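Local coordinates for protein thymidylate synthase ThyX (Streptomyces cacaoi subsp. asoensis, PDB 4P5A) that methylates UMP and dUMP as a flavin-dependent ThyX homologue, probably with methylenetetrahydrofolate as methyl donor, and works as a homotetramer, at residues Arg88-Asn93 / Ala179-Arg184. Numbering follows the deposited sequence.
Sequences RTWSFN and ATCNAR. With FAD (flavin-adenine dinucleotide), chain H.
Cys181 lies over one face of the Trp90 indole. The two meet where strand 91-94 borders strand 174-181 in the antiparallel sheet of the ThyX fold. Cys181 CB sits 3.5 Å from the centroid of the Trp90 six-membered ring, almost on the ring normal, a CH-pi contact. SG follows over the same ring, a sulfur-aromatic contact. The Cys181 chi1 of 51° sets SG between its backbone N and carbonyl carbon, and this brings the sulfur to the CH2 and CZ3 side of the ring. Ala179 CB meets the Trp90 edge at CZ3 (3.7 Å) and also reaches the edge of the Phe92 ring. Together these groups form a buried apolar patch. Ser91 and Thr180 are a hydrogen-bonded pair: Ser91 N donates to Thr180 O (3.0 Å) and Thr180 N to Ser91 O (2.8 Å), both nearly straight. Their hydroxyls lie on the other face of the sheet, where Ser91 OG hydrogen-bonds Glu66, and Thr180 OG1 hydrogen-bonds His67, both of one neighbouring subunit. Beyond the strand pairing, one water links Thr89 O to Asn182 N. Asn182 is the N-cap of helix 183-193, and its OD1 accepts from Ala185 N. The polar edge ends at the FAD. Arg88 bends at chi3 (-67°), and adenine N7A lies over one face of its guanidinium. Arg88 N and NE both grip phosphate oxygen O2A, with NE at 2.8 Å from O2A in the guanidinium plane.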
loop_
_atom_site.group_PDB
_atom_site.type_symbol
_atom_site.label_atom_id
_atom_site.label_comp_id
_atom_site.label_asym_id
_atom_site.label_seq_id
_atom_site.Cartn_x
_atom_site.Cartn_y
_atom_site.Cartn_z
ATOM N N ARG B 88 7.415 2.393 -0.528
ATOM C CA ARG B 88 6.158 2.689 0.138
ATOM C C ARG B 88 5.653 1.557 0.987
ATOM O O ARG B 88 4.729 1.770 1.801
ATOM C CB ARG B 88 5.093 2.982 -0.994
ATOM C CG ARG B 88 5.382 4.310 -1.627
ATOM C CD ARG B 88 4.547 4.326 -3.000
ATOM N NE ARG B 88 5.061 3.337 -3.964
ATOM C CZ ARG B 88 4.531 3.239 -5.211
ATOM N NH1 ARG B 88 3.456 4.010 -5.539
ATOM N NH2 ARG B 88 5.066 2.391 -6.082
ATOM N N THR B 89 6.270 0.382 0.849
ATOM C CA THR B 89 5.843 -0.735 1.706
ATOM C C THR B 89 6.524 -0.716 3.092
ATOM O O THR B 89 6.263 -1.601 3.865
ATOM C CB THR B 89 6.246 -2.043 1.078
ATOM O OG1 THR B 89 7.583 -1.998 0.524
ATOM C CG2 THR B 89 5.432 -2.255 -0.168
ATOM N N TRP B 90 7.393 0.255 3.343
ATOM C CA TRP B 90 8.077 0.353 4.637
ATOM C C TRP B 90 7.365 1.406 5.532
ATOM O O TRP B 90 6.499 2.146 5.043
ATOM C CB TRP B 90 9.490 0.900 4.385
ATOM C CG TRP B 90 10.443 -0.120 3.727
ATOM C CD1 TRP B 90 10.259 -0.816 2.545
ATOM C CD2 TRP B 90 11.719 -0.405 4.206
ATOM N NE1 TRP B 90 11.437 -1.573 2.290
ATOM C CE2 TRP B 90 12.313 -1.345 3.340
ATOM C CE3 TRP B 90 12.401 -0.038 5.381
ATOM C CZ2 TRP B 90 13.627 -1.854 3.543
ATOM C CZ3 TRP B 90 13.738 -0.550 5.624
ATOM C CH2 TRP B 90 14.306 -1.489 4.683
ATOM N N SER B 91 7.748 1.454 6.810
ATOM C CA SER B 91 7.308 2.483 7.720
ATOM C C SER B 91 8.542 3.259 8.113
ATOM O O SER B 91 9.585 2.670 8.334
ATOM C CB SER B 91 6.733 1.824 9.001
ATOM O OG SER B 91 5.484 1.181 8.558
ATOM N N PHE B 92 8.414 4.573 8.221
ATOM C CA PHE B 92 9.566 5.473 8.546
ATOM C C PHE B 92 9.179 6.482 9.614
ATOM O O PHE B 92 7.993 6.886 9.670
ATOM C CB PHE B 92 9.958 6.292 7.302
ATOM C CG PHE B 92 10.359 5.430 6.139
ATOM C CD1 PHE B 92 11.547 4.682 6.181
ATOM C CD2 PHE B 92 9.507 5.339 4.976
ATOM C CE1 PHE B 92 11.944 3.881 5.121
ATOM C CE2 PHE B 92 9.967 4.487 3.889
ATOM C CZ PHE B 92 11.142 3.791 4.004
ATOM N N ASN B 93 10.151 6.920 10.424
ATOM C CA ASN B 93 9.912 8.130 11.233
ATOM C C ASN B 93 11.289 8.757 11.361
ATOM O O ASN B 93 12.212 8.107 11.840
ATOM C CB ASN B 93 9.395 7.865 12.642
ATOM C CG ASN B 93 8.839 9.188 13.240
ATOM O OD1 ASN B 93 9.365 9.703 14.307
ATOM N ND2 ASN B 93 7.878 9.803 12.532
ATOM N N ALA B 179 13.408 2.928 10.281
ATOM C CA ALA B 179 12.866 2.340 9.003
ATOM C C ALA B 179 12.529 0.885 9.374
ATOM O O ALA B 179 13.420 0.098 9.858
ATOM C CB ALA B 179 13.926 2.353 7.879
ATOM N N THR B 180 11.238 0.558 9.264
ATOM C CA THR B 180 10.730 -0.770 9.638
ATOM C C THR B 180 10.176 -1.494 8.377
ATOM O O THR B 180 9.491 -0.892 7.564
ATOM C CB THR B 180 9.606 -0.639 10.780
ATOM O OG1 THR B 180 10.253 -0.153 11.997
ATOM C CG2 THR B 180 8.964 -2.000 11.085
ATOM N N CYS B 181 10.500 -2.789 8.238
ATOM C CA CYS B 181 10.094 -3.536 7.007
ATOM C C CYS B 181 9.814 -4.945 7.472
ATOM O O CYS B 181 10.239 -5.332 8.573
ATOM C CB CYS B 181 11.261 -3.616 5.921
ATOM S SG CYS B 181 12.753 -4.195 6.601
ATOM N N ASN B 182 9.008 -5.639 6.699
ATOM C CA ASN B 182 8.991 -7.103 6.807
ATOM C C ASN B 182 10.008 -7.668 5.782
ATOM O O ASN B 182 10.554 -6.919 4.935
ATOM C CB ASN B 182 7.590 -7.684 6.645
ATOM C CG ASN B 182 6.973 -7.355 5.279
ATOM O OD1 ASN B 182 7.611 -7.607 4.242
ATOM N ND2 ASN B 182 5.730 -6.748 5.256
ATOM N N ALA B 183 10.251 -8.990 5.852
ATOM C CA ALA B 183 11.329 -9.520 5.013
ATOM C C ALA B 183 10.989 -9.445 3.512
ATOM O O ALA B 183 11.895 -9.318 2.671
ATOM C CB ALA B 183 11.540 -11.030 5.368
ATOM N N ARG B 184 9.691 -9.500 3.135
ATOM C CA ARG B 184 9.309 -9.389 1.710
ATOM C C ARG B 184 9.656 -7.976 1.227
ATOM O O ARG B 184 10.241 -7.816 0.114
ATOM C CB ARG B 184 7.818 -9.723 1.561
ATOM C CG ARG B 184 7.550 -10.011 0.027
ATOM C CD ARG B 184 6.020 -9.949 -0.195
ATOM N NE ARG B 184 5.773 -10.488 -1.549
ATOM C CZ ARG B 184 4.502 -10.639 -2.004
ATOM N NH1 ARG B 184 4.308 -11.210 -3.247
ATOM N NH2 ARG B 184 3.460 -10.259 -1.244
HETATM P PA FAD H . 7.609 0.252 -3.311
HETATM O O1A FAD H . 8.141 -0.381 -2.096
HETATM O O2A FAD H . 7.099 1.594 -3.322
HETATM O O5B FAD H . 6.547 -0.713 -3.913
HETATM C C5B FAD H . 6.830 -2.162 -4.056
HETATM C C4B FAD H . 5.906 -2.776 -5.073
HETATM O O4B FAD H . 4.546 -2.557 -4.647
HETATM C C3B FAD H . 5.986 -2.093 -6.401
HETATM O O3B FAD H . 7.069 -2.636 -7.195
HETATM C C2B FAD H . 4.627 -2.409 -7.052
HETATM O O2B FAD H . 4.662 -3.835 -7.424
HETATM C C1B FAD H . 3.676 -2.301 -5.819
HETATM N N9A FAD H . 3.062 -0.974 -5.634
HETATM C C8A FAD H . 3.108 -0.245 -4.505
HETATM N N7A FAD H . 2.373 0.859 -4.628
HETATM C C5A FAD H . 1.774 0.794 -5.883
HETATM C C6A FAD H . 0.889 1.606 -6.637
HETATM N N6A FAD H . 0.357 2.768 -6.145
HETATM N N1A FAD H . 0.558 1.179 -7.899
HETATM C C2A FAD H . 0.997 0.005 -8.411
HETATM N N3A FAD H . 1.846 -0.802 -7.723
HETATM C C4A FAD H . 2.268 -0.386 -6.494
HETATM N N1 FAD H . 12.225 7.754 -9.082
HETATM C C2 FAD H . 11.848 8.941 -9.655
HETATM O O2 FAD H . 10.986 9.670 -9.192
HETATM N N3 FAD H . 12.576 9.417 -10.721
HETATM C C4 FAD H . 13.664 8.711 -11.217
HETATM O O4 FAD H . 14.224 9.191 -12.241
HETATM C C4X FAD H . 14.028 7.481 -10.638
HETATM N N5 FAD H . 15.034 6.641 -11.168
HETATM C C5X FAD H . 15.462 5.511 -10.409
HETATM C C6 FAD H . 16.624 4.761 -10.699
HETATM C C7 FAD H . 17.006 3.635 -9.952
HETATM C C7M FAD H . 18.298 2.939 -10.411
HETATM C C8 FAD H . 16.294 3.199 -8.799
HETATM C C8M FAD H . 16.663 1.919 -7.986
HETATM C C9 FAD H . 15.135 3.941 -8.470
HETATM C C9A FAD H . 14.761 5.109 -9.234
HETATM N N10 FAD H . 13.598 5.847 -8.889
HETATM C C10 FAD H . 13.290 7.026 -9.571
HETATM C "C1'" FAD H . 12.807 5.498 -7.673
HETATM C "C2'" FAD H . 11.844 4.363 -8.241
HETATM O "O2'" FAD H . 10.901 4.872 -9.231
HETATM C "C3'" FAD H . 10.927 3.830 -7.109
HETATM O "O3'" FAD H . 10.214 4.871 -6.416
HETATM C "C4'" FAD H . 11.778 3.024 -5.992
HETATM O "O4'" FAD H . 12.748 2.268 -6.639
HETATM C "C5'" FAD H . 10.801 2.141 -5.172
HETATM O "O5'" FAD H . 10.457 1.003 -5.990
HETATM P P FAD H . 8.932 0.477 -5.917
HETATM O O1P FAD H . 7.917 1.511 -6.284
HETATM O O2P FAD H . 8.928 -0.724 -6.773
HETATM O O3P FAD H . 8.729 0.104 -4.386
HETATM O O HOH W 1 7.171 -3.737 5.381
#